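Long-range contacts in proximal thread matrix protein 1 (Mytilus galloprovincialis, PDB 4CN9), which is a structural matrix protein of the mussel byssus that binds zinc and, through its paired von Willebrand factor A domains, probably collagen: residues Leu59-Ser64 / Met172-Ser177; Ile168-Thr173 / Ile198-Gly203; Val258-Ser263 / Leu367-Gln372. All coordinates share one frame; numbering follows the deposited sequence.

Contact 1: Leu59-Ser64 / Met172-Ser177; sequences LFDDSS and MTDGKS. With ZN (zinc ion), chain C.
D61 meets T173 and D174 across the metal ion-dependent adhesion site (MIDAS) of the first von Willebrand factor A domain, where the parallel neighbouring strands 54-61 and 166-173 run out at their C-terminal ends. M172 N bonds to L59 O and D61 N to M172 O, two bonds that frame the parallel pairing of F60 with M172. With CG anti to the backbone N (chi1 -177°), the D61 carboxylate reaches over to 172-177. Its OD2 takes the T173 hydroxyl through the anti lone pair (OG1 to OD2, 2.8 Å) and D174 N from 47° above the carboxylate plane (N to OD2, 3.2 Å). OD1 serves its own segment: S63 N closes an Asx turn on it at 2.8 Å, and S63 OG donates to OD1 from the syn side at 2.6 Å. That hydroxyl is also a zinc ligand (S63 OG to zinc, 2.2 Å), and the metal probably makes it a stronger donor. D174 sends its OD1 to the same ion at 2.1 Å, its carboxylate plane turned 83° from that of D61; S65 and three waters complete the sphere. D61 itself stands in the second shell, OD2 accepting from a zinc-bound water at 2.7 Å. D61 OD2 and D174 OD1, two acceptors, lie close together, and the zinc charge probably eases their repulsion. Just beyond, G175 N turns back to T173 OG1 at 3.1 Å, closing an ST turn.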
loop_
_atom_site.group_PDB
_atom_site.type_symbol
_atom_site.label_atom_id
_atom_site.label_comp_id
_atom_site.label_asym_id
_atom_site.label_seq_id
_atom_site.Cartn_x
_atom_site.Cartn_y
_atom_site.Cartn_z
ATOM N N LEU A 59 0.861 11.065 13.973
ATOM C CA LEU A 59 1.354 12.336 13.449
ATOM C C LEU A 59 0.148 13.256 13.300
ATOM O O LEU A 59 -0.731 13.033 12.459
ATOM C CB LEU A 59 2.047 12.069 12.106
ATOM C CG LEU A 59 3.136 12.970 11.531
ATOM C CD1 LEU A 59 4.103 13.534 12.569
ATOM C CD2 LEU A 59 3.893 12.150 10.495
ATOM N N PHE A 60 0.110 14.265 14.158
ATOM C CA PHE A 60 -1.074 15.047 14.488
ATOM C C PHE A 60 -0.863 16.466 13.938
ATOM O O PHE A 60 -0.017 17.192 14.445
ATOM C CB PHE A 60 -1.161 15.039 16.028
ATOM C CG PHE A 60 -2.384 15.688 16.614
ATOM C CD1 PHE A 60 -2.545 17.076 16.610
ATOM C CD2 PHE A 60 -3.352 14.906 17.230
ATOM C CE1 PHE A 60 -3.662 17.650 17.186
ATOM C CE2 PHE A 60 -4.477 15.479 17.807
ATOM C CZ PHE A 60 -4.631 16.842 17.793
ATOM N N ASP A 61 -1.610 16.835 12.890
ATOM C CA ASP A 61 -1.563 18.177 12.277
ATOM C C ASP A 61 -2.005 19.218 13.311
ATOM O O ASP A 61 -3.118 19.114 13.838
ATOM C CB ASP A 61 -2.494 18.168 11.053
ATOM C CG ASP A 61 -2.499 19.483 10.241
ATOM O OD1 ASP A 61 -2.340 20.595 10.792
ATOM O OD2 ASP A 61 -2.710 19.380 9.013
ATOM N N ASP A 62 -1.132 20.186 13.646
ATOM C CA ASP A 62 -1.554 21.290 14.528
ATOM C C ASP A 62 -1.467 22.654 13.850
ATOM O O ASP A 62 -1.137 23.652 14.478
ATOM C CB ASP A 62 -0.867 21.261 15.917
ATOM C CG ASP A 62 0.645 21.513 15.876
ATOM O OD1 ASP A 62 1.271 21.534 14.795
ATOM O OD2 ASP A 62 1.213 21.684 16.980
ATOM N N SER A 63 -1.814 22.681 12.566
ATOM C CA SER A 63 -1.889 23.923 11.788
ATOM C C SER A 63 -3.075 24.795 12.204
ATOM O O SER A 63 -4.104 24.297 12.670
ATOM C CB SER A 63 -1.990 23.624 10.278
ATOM O OG SER A 63 -3.194 22.932 9.935
ATOM N N SER A 64 -2.928 26.102 12.000
ATOM C CA SER A 64 -3.925 27.082 12.428
ATOM C C SER A 64 -5.256 26.923 11.699
ATOM O O SER A 64 -6.295 27.308 12.225
ATOM C CB SER A 64 -3.390 28.504 12.210
ATOM O OG SER A 64 -3.111 28.724 10.845
ATOM N N MET A 172 -2.707 12.276 10.450
ATOM C CA MET A 172 -3.974 13.002 10.387
ATOM C C MET A 172 -3.699 14.424 9.929
ATOM O O MET A 172 -2.957 15.149 10.585
ATOM C CB MET A 172 -4.632 13.042 11.772
ATOM C CG MET A 172 -4.882 11.674 12.394
ATOM S SD MET A 172 -5.415 11.816 14.135
ATOM C CE MET A 172 -6.941 12.695 13.897
ATOM N N THR A 173 -4.298 14.842 8.818
ATOM C CA THR A 173 -4.061 16.195 8.319
ATOM C C THR A 173 -5.286 16.833 7.660
ATOM O O THR A 173 -6.150 16.140 7.128
ATOM C CB THR A 173 -2.876 16.212 7.345
ATOM O OG1 THR A 173 -2.564 17.559 6.954
ATOM C CG2 THR A 173 -3.170 15.377 6.130
ATOM N N ASP A 174 -5.362 18.163 7.725
ATOM C CA ASP A 174 -6.404 18.893 7.022
ATOM C C ASP A 174 -5.811 19.749 5.915
ATOM O O ASP A 174 -6.463 20.677 5.413
ATOM C CB ASP A 174 -7.218 19.761 7.995
ATOM C CG ASP A 174 -6.553 21.105 8.306
ATOM O OD1 ASP A 174 -5.292 21.209 8.316
ATOM O OD2 ASP A 174 -7.318 22.065 8.552
ATOM N N GLY A 175 -4.585 19.438 5.511
ATOM C CA GLY A 175 -3.896 20.298 4.566
ATOM C C GLY A 175 -3.010 19.565 3.582
ATOM O O GLY A 175 -2.886 18.341 3.606
ATOM N N LYS A 176 -2.378 20.328 2.703
ATOM C CA LYS A 176 -1.414 19.753 1.782
ATOM C C LYS A 176 -0.042 20.242 2.191
ATOM O O LYS A 176 0.094 21.323 2.749
ATOM C CB LYS A 176 -1.731 20.138 0.333
ATOM C CG LYS A 176 -1.567 21.603 0.022
ATOM C CD LYS A 176 -1.812 21.862 -1.461
ATOM C CE LYS A 176 -2.051 23.338 -1.726
ATOM N NZ LYS A 176 -2.368 23.606 -3.160
ATOM N N SER A 177 0.970 19.423 1.947
ATOM C CA SER A 177 2.326 19.744 2.364
ATOM C C SER A 177 2.768 20.945 1.538
ATOM O O SER A 177 2.700 20.903 0.310
ATOM C CB SER A 177 3.251 18.551 2.108
ATOM O OG SER A 177 4.435 18.634 2.881
HETATM ZN ZN ZN C . -4.151 22.951 7.989
HETATM O O HOH W 1 -2.725 21.544 7.422
HETATM O O HOH W 2 -4.997 23.135 6.061
HETATM O O HOH W 3 -3.020 24.593 7.396
#

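Contact 2: Ile168-Thr173 / Ile198-Gly203; sequences IVILMT and IAIGIG
I170, I198 and I200 all set CG1 anti to the carbonyl carbon (chi1 near -60° in each), so their branches line up alongside one another on one face of the sheet. CD1 of I198 rests against I170 CG1 at 4.1 Å. CD1 of I200 fits between two residues of the other strand, 3.9 Å from I170 CG2 and 4.1 Å from M172 CG. Helices 73-85 and 234-241 cover this face: F80 packs on M172 and I200, V237 on I170 and I200. L171 and A199 lie on the other face, L171 CD2 approaching A199 CB at 4.3 Å.

The backbones beneath belong to the beta-alpha-beta unit formed by strand 166-173, helix 183-192 and strand 195-202, part of the Rossmann-like sheet of the von Willebrand factor A fold. Their short segments run parallel, 13° apart. Bonding alternates along the pair, beginning with I198 N to V169 O at 2.8 Å; L171 N to I198 O, I200 N to L171 O and T173 N to I200 O follow, and I202 N to T173 O at 2.9 Å ends the series. I200 O also receives a CA-H contact from M172 CA at 3.4 Å. T173 gives its hydroxyl to D61 on strand 54-61 and its backbone N and O to this pair. Five N-H to O=C hydrogen bonds satisfy the buried backbone while aliphatic groups fill the helix-covered face, so the strand carrying T173 to the metal site is held by its neighbour through backbone bonds and apolar packing together.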
loop_
_atom_site.group_PDB
_atom_site.type_symbol
_atom_site.label_atom_id
_atom_site.label_comp_id
_atom_site.label_asym_id
_atom_site.label_seq_id
_atom_site.Cartn_x
_atom_site.Cartn_y
_atom_site.Cartn_z
ATOM N N ILE A 168 3.863 1.235 13.283
ATOM C CA ILE A 168 2.713 1.853 12.638
ATOM C C ILE A 168 2.688 3.374 12.847
ATOM O O ILE A 168 2.905 3.869 13.967
ATOM C CB ILE A 168 1.389 1.279 13.194
ATOM C CG1 ILE A 168 1.376 -0.248 13.103
ATOM C CG2 ILE A 168 0.187 1.881 12.443
ATOM C CD1 ILE A 168 0.406 -0.888 14.053
ATOM N N VAL A 169 2.439 4.100 11.755
ATOM C CA VAL A 169 2.260 5.550 11.769
ATOM C C VAL A 169 0.881 5.885 11.230
ATOM O O VAL A 169 0.494 5.436 10.136
ATOM C CB VAL A 169 3.324 6.274 10.900
ATOM C CG1 VAL A 169 3.036 7.757 10.805
ATOM C CG2 VAL A 169 4.692 6.033 11.451
ATOM N N ILE A 170 0.130 6.647 12.019
ATOM C CA ILE A 170 -1.175 7.139 11.611
ATOM C C ILE A 170 -1.097 8.666 11.486
ATOM O O ILE A 170 -0.931 9.381 12.472
ATOM C CB ILE A 170 -2.274 6.710 12.611
ATOM C CG1 ILE A 170 -2.408 5.182 12.595
ATOM C CG2 ILE A 170 -3.604 7.359 12.255
ATOM C CD1 ILE A 170 -2.999 4.576 13.840
ATOM N N LEU A 171 -1.169 9.130 10.247
ATOM C CA LEU A 171 -1.086 10.551 9.914
ATOM C C LEU A 171 -2.491 11.143 9.790
ATOM O O LEU A 171 -3.358 10.570 9.124
ATOM C CB LEU A 171 -0.326 10.727 8.601
ATOM C CG LEU A 171 -0.395 12.068 7.863
ATOM C CD1 LEU A 171 0.346 13.118 8.617
ATOM C CD2 LEU A 171 0.187 11.924 6.466
ATOM N N MET A 172 -2.707 12.276 10.450
ATOM C CA MET A 172 -3.974 13.002 10.387
ATOM C C MET A 172 -3.699 14.424 9.929
ATOM O O MET A 172 -2.957 15.149 10.585
ATOM C CB MET A 172 -4.632 13.042 11.772
ATOM C CG MET A 172 -4.882 11.674 12.394
ATOM S SD MET A 172 -5.415 11.816 14.135
ATOM C CE MET A 172 -6.941 12.695 13.897
ATOM N N THR A 173 -4.298 14.842 8.818
ATOM C CA THR A 173 -4.061 16.195 8.319
ATOM C C THR A 173 -5.286 16.833 7.660
ATOM O O THR A 173 -6.150 16.140 7.128
ATOM C CB THR A 173 -2.876 16.212 7.345
ATOM O OG1 THR A 173 -2.564 17.559 6.954
ATOM C CG2 THR A 173 -3.170 15.377 6.130
ATOM N N ILE A 198 -0.664 4.817 7.665
ATOM C CA ILE A 198 -2.076 5.084 7.412
ATOM C C ILE A 198 -2.228 6.595 7.390
ATOM O O ILE A 198 -1.651 7.299 8.232
ATOM C CB ILE A 198 -2.973 4.459 8.516
ATOM C CG1 ILE A 198 -2.889 2.934 8.449
ATOM C CG2 ILE A 198 -4.423 4.917 8.374
ATOM C CD1 ILE A 198 -3.126 2.219 9.785
ATOM N N ALA A 199 -2.968 7.101 6.411
ATOM C CA ALA A 199 -3.174 8.534 6.265
ATOM C C ALA A 199 -4.671 8.880 6.314
ATOM O O ALA A 199 -5.473 8.307 5.578
ATOM C CB ALA A 199 -2.579 9.014 4.947
ATOM N N ILE A 200 -5.023 9.810 7.191
ATOM C CA ILE A 200 -6.379 10.335 7.302
ATOM C C ILE A 200 -6.426 11.801 6.892
ATOM O O ILE A 200 -5.723 12.664 7.459
ATOM C CB ILE A 200 -6.918 10.222 8.733
ATOM C CG1 ILE A 200 -6.885 8.773 9.209
ATOM C CG2 ILE A 200 -8.348 10.792 8.799
ATOM C CD1 ILE A 200 -6.970 8.592 10.700
ATOM N N GLY A 201 -7.267 12.075 5.903
ATOM C CA GLY A 201 -7.473 13.410 5.389
ATOM C C GLY A 201 -8.825 13.950 5.823
ATOM O O GLY A 201 -9.845 13.280 5.696
ATOM N N ILE A 202 -8.817 15.161 6.356
ATOM C CA ILE A 202 -10.032 15.802 6.841
ATOM C C ILE A 202 -10.310 17.107 6.101
ATOM O O ILE A 202 -9.429 17.956 5.969
ATOM C CB ILE A 202 -9.933 16.074 8.339
ATOM C CG1 ILE A 202 -9.656 14.768 9.075
ATOM C CG2 ILE A 202 -11.237 16.681 8.853
ATOM C CD1 ILE A 202 -8.547 14.838 10.072
ATOM N N GLY A 203 -11.544 17.263 5.617
ATOM C CA GLY A 203 -11.975 18.495 4.976
ATOM C C GLY A 203 -11.565 18.621 3.524
ATOM O O GLY A 203 -11.307 17.628 2.860
#

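Contact 3: Val258-Ser263 / Leu367-Gln372; sequences VFDASS and LLTDGQ
The D-x-S-x-S sequence characteristic of a MIDAS recurs in the second von Willebrand factor A domain as D260, S262 and S264, with D260 receiving D370 N from the neighbouring strand end, although no metal is modelled here. The strands beneath are parallel: L368 N bonds to V258 O, and D260 N to L368 O at 3.1 Å. V258 CG1 touches L367 CD1 at 4.0 Å on one face of the sheet, while F259 CB meets L368 CB at 4.1 Å on the other. The chi1 of D260 (-176°) turns its carboxylate toward 367-372. OD2 is the acceptor for D370 N, but its modelled place is less sure because it crowds D370 OD1; D370 OD2 bonds instead to the S264 hydroxyl. T369 OG1 stands 3.9 Å from D260 OD2 and donates to G371 O at 3.0 Å, tying the strand end to the turn after it. With a valine in place of T369 the hydroxyl is gone, and G371 O, left without that donor, is likely to shift along with the start of the turn. Within 258-263, S262 N closes an Asx turn on D260 OD1 at 2.8 Å, meeting it nearly along its C-O axis.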
loop_
_atom_site.group_PDB
_atom_site.type_symbol
_atom_site.label_atom_id
_atom_site.label_comp_id
_atom_site.label_asym_id
_atom_site.label_seq_id
_atom_site.Cartn_x
_atom_site.Cartn_y
_atom_site.Cartn_z
ATOM N N VAL A 258 -0.921 -10.148 -16.162
ATOM C CA VAL A 258 -1.751 -9.481 -17.144
ATOM C C VAL A 258 -0.786 -8.743 -18.041
ATOM O O VAL A 258 -0.244 -7.698 -17.650
ATOM C CB VAL A 258 -2.709 -8.497 -16.479
ATOM C CG1 VAL A 258 -3.548 -7.775 -17.524
ATOM C CG2 VAL A 258 -3.601 -9.235 -15.466
ATOM N N PHE A 259 -0.518 -9.299 -19.214
ATOM C CA PHE A 259 0.533 -8.732 -20.042
ATOM C C PHE A 259 0.234 -8.466 -21.518
ATOM O O PHE A 259 -0.610 -9.097 -22.149
ATOM C CB PHE A 259 1.828 -9.518 -19.895
ATOM C CG PHE A 259 1.812 -10.888 -20.475
ATOM C CD1 PHE A 259 2.192 -11.105 -21.800
ATOM C CD2 PHE A 259 1.522 -11.993 -19.679
ATOM C CE1 PHE A 259 2.216 -12.391 -22.334
ATOM C CE2 PHE A 259 1.549 -13.281 -20.204
ATOM C CZ PHE A 259 1.898 -13.483 -21.533
ATOM N N ASP A 260 0.977 -7.474 -22.000
ATOM C CA ASP A 260 0.929 -6.926 -23.334
ATOM C C ASP A 260 1.322 -7.995 -24.344
ATOM O O ASP A 260 2.372 -8.626 -24.214
ATOM C CB ASP A 260 1.920 -5.759 -23.347
ATOM C CG ASP A 260 1.958 -4.993 -24.642
ATOM O OD1 ASP A 260 1.348 -5.404 -25.654
ATOM O OD2 ASP A 260 2.638 -3.935 -24.624
ATOM N N ALA A 261 0.460 -8.209 -25.334
ATOM C CA ALA A 261 0.744 -9.157 -26.415
ATOM C C ALA A 261 0.613 -8.495 -27.784
ATOM O O ALA A 261 0.428 -9.172 -28.794
ATOM C CB ALA A 261 -0.169 -10.376 -26.319
ATOM N N SER A 262 0.724 -7.170 -27.790
ATOM C CA SER A 262 0.729 -6.351 -29.000
ATOM C C SER A 262 1.906 -6.652 -29.930
ATOM O O SER A 262 2.976 -7.074 -29.496
ATOM C CB SER A 262 0.803 -4.870 -28.601
ATOM O OG SER A 262 1.189 -4.063 -29.703
ATOM N N SER A 263 1.700 -6.405 -31.218
ATOM C CA SER A 263 2.723 -6.633 -32.226
ATOM C C SER A 263 3.871 -5.659 -32.031
ATOM O O SER A 263 4.944 -5.834 -32.592
ATOM C CB SER A 263 2.129 -6.435 -33.622
ATOM O OG SER A 263 1.670 -5.104 -33.762
ATOM N N LEU A 367 1.075 -6.566 -13.802
ATOM C CA LEU A 367 0.787 -6.069 -15.141
ATOM C C LEU A 367 2.050 -5.533 -15.810
ATOM O O LEU A 367 2.854 -4.816 -15.189
ATOM C CB LEU A 367 -0.281 -4.982 -15.083
ATOM C CG LEU A 367 -0.816 -4.494 -16.432
ATOM C CD1 LEU A 367 -2.307 -4.199 -16.354
ATOM C CD2 LEU A 367 -0.055 -3.285 -16.909
ATOM N N LEU A 368 2.208 -5.882 -17.084
ATOM C CA LEU A 368 3.338 -5.445 -17.897
ATOM C C LEU A 368 2.822 -4.834 -19.205
ATOM O O LEU A 368 2.037 -5.463 -19.913
ATOM C CB LEU A 368 4.241 -6.642 -18.228
ATOM C CG LEU A 368 5.107 -7.310 -17.159
ATOM C CD1 LEU A 368 4.822 -8.806 -17.001
ATOM C CD2 LEU A 368 6.588 -7.084 -17.534
ATOM N N THR A 369 3.264 -3.621 -19.534
ATOM C CA THR A 369 2.866 -2.990 -20.798
ATOM C C THR A 369 3.993 -2.186 -21.450
ATOM O O THR A 369 4.854 -1.618 -20.768
ATOM C CB THR A 369 1.661 -2.047 -20.608
ATOM O OG1 THR A 369 1.163 -1.641 -21.891
ATOM C CG2 THR A 369 2.050 -0.820 -19.787
ATOM N N ASP A 370 3.958 -2.145 -22.778
ATOM C CA ASP A 370 4.855 -1.327 -23.574
ATOM C C ASP A 370 4.080 -0.241 -24.350
ATOM O O ASP A 370 4.636 0.405 -25.220
ATOM C CB ASP A 370 5.686 -2.203 -24.536
ATOM C CG ASP A 370 5.040 -2.385 -25.934
ATOM O OD1 ASP A 370 3.789 -2.465 -26.071
ATOM O OD2 ASP A 370 5.818 -2.464 -26.921
ATOM N N GLY A 371 2.812 -0.031 -24.014
ATOM C CA GLY A 371 2.010 0.986 -24.680
ATOM C C GLY A 371 1.007 1.684 -23.779
ATOM O O GLY A 371 0.787 1.275 -22.645
ATOM N N GLN A 372 0.366 2.726 -24.300
ATOM C CA GLN A 372 -0.656 3.428 -23.530
ATOM C C GLN A 372 -2.026 2.796 -23.772
ATOM O O GLN A 372 -2.249 2.148 -24.787
ATOM C CB GLN A 372 -0.671 4.921 -23.877
ATOM C CG GLN A 372 -1.377 5.276 -25.170
ATOM C CD GLN A 372 -0.439 5.283 -26.363
ATOM O OE1 GLN A 372 0.414 4.402 -26.505
ATOM N NE2 GLN A 372 -0.595 6.283 -27.235
#

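From the N terminus, strand 54-61 opens contact 1, which closes, with 107 residues between, at the end of strand 166-173 and the loop after it. Contact 2 starts on that same strand, sharing M172 and T173, and closes after helix 183-192 on strand 195-202. The two overlap, neither enclosing the other, and join three adjacent strands of the first domain's sheet: L59 N probably bonds to I170 O, and D174 CB packs on I202 O. Contact 3 comes later in series, bringing strands 253-260 and 362-369 of the second domain together with 103 residues between. It repeats the strand pairing of contact 1 with its centre about 40 Å away, on the opposite side of the chain's centre.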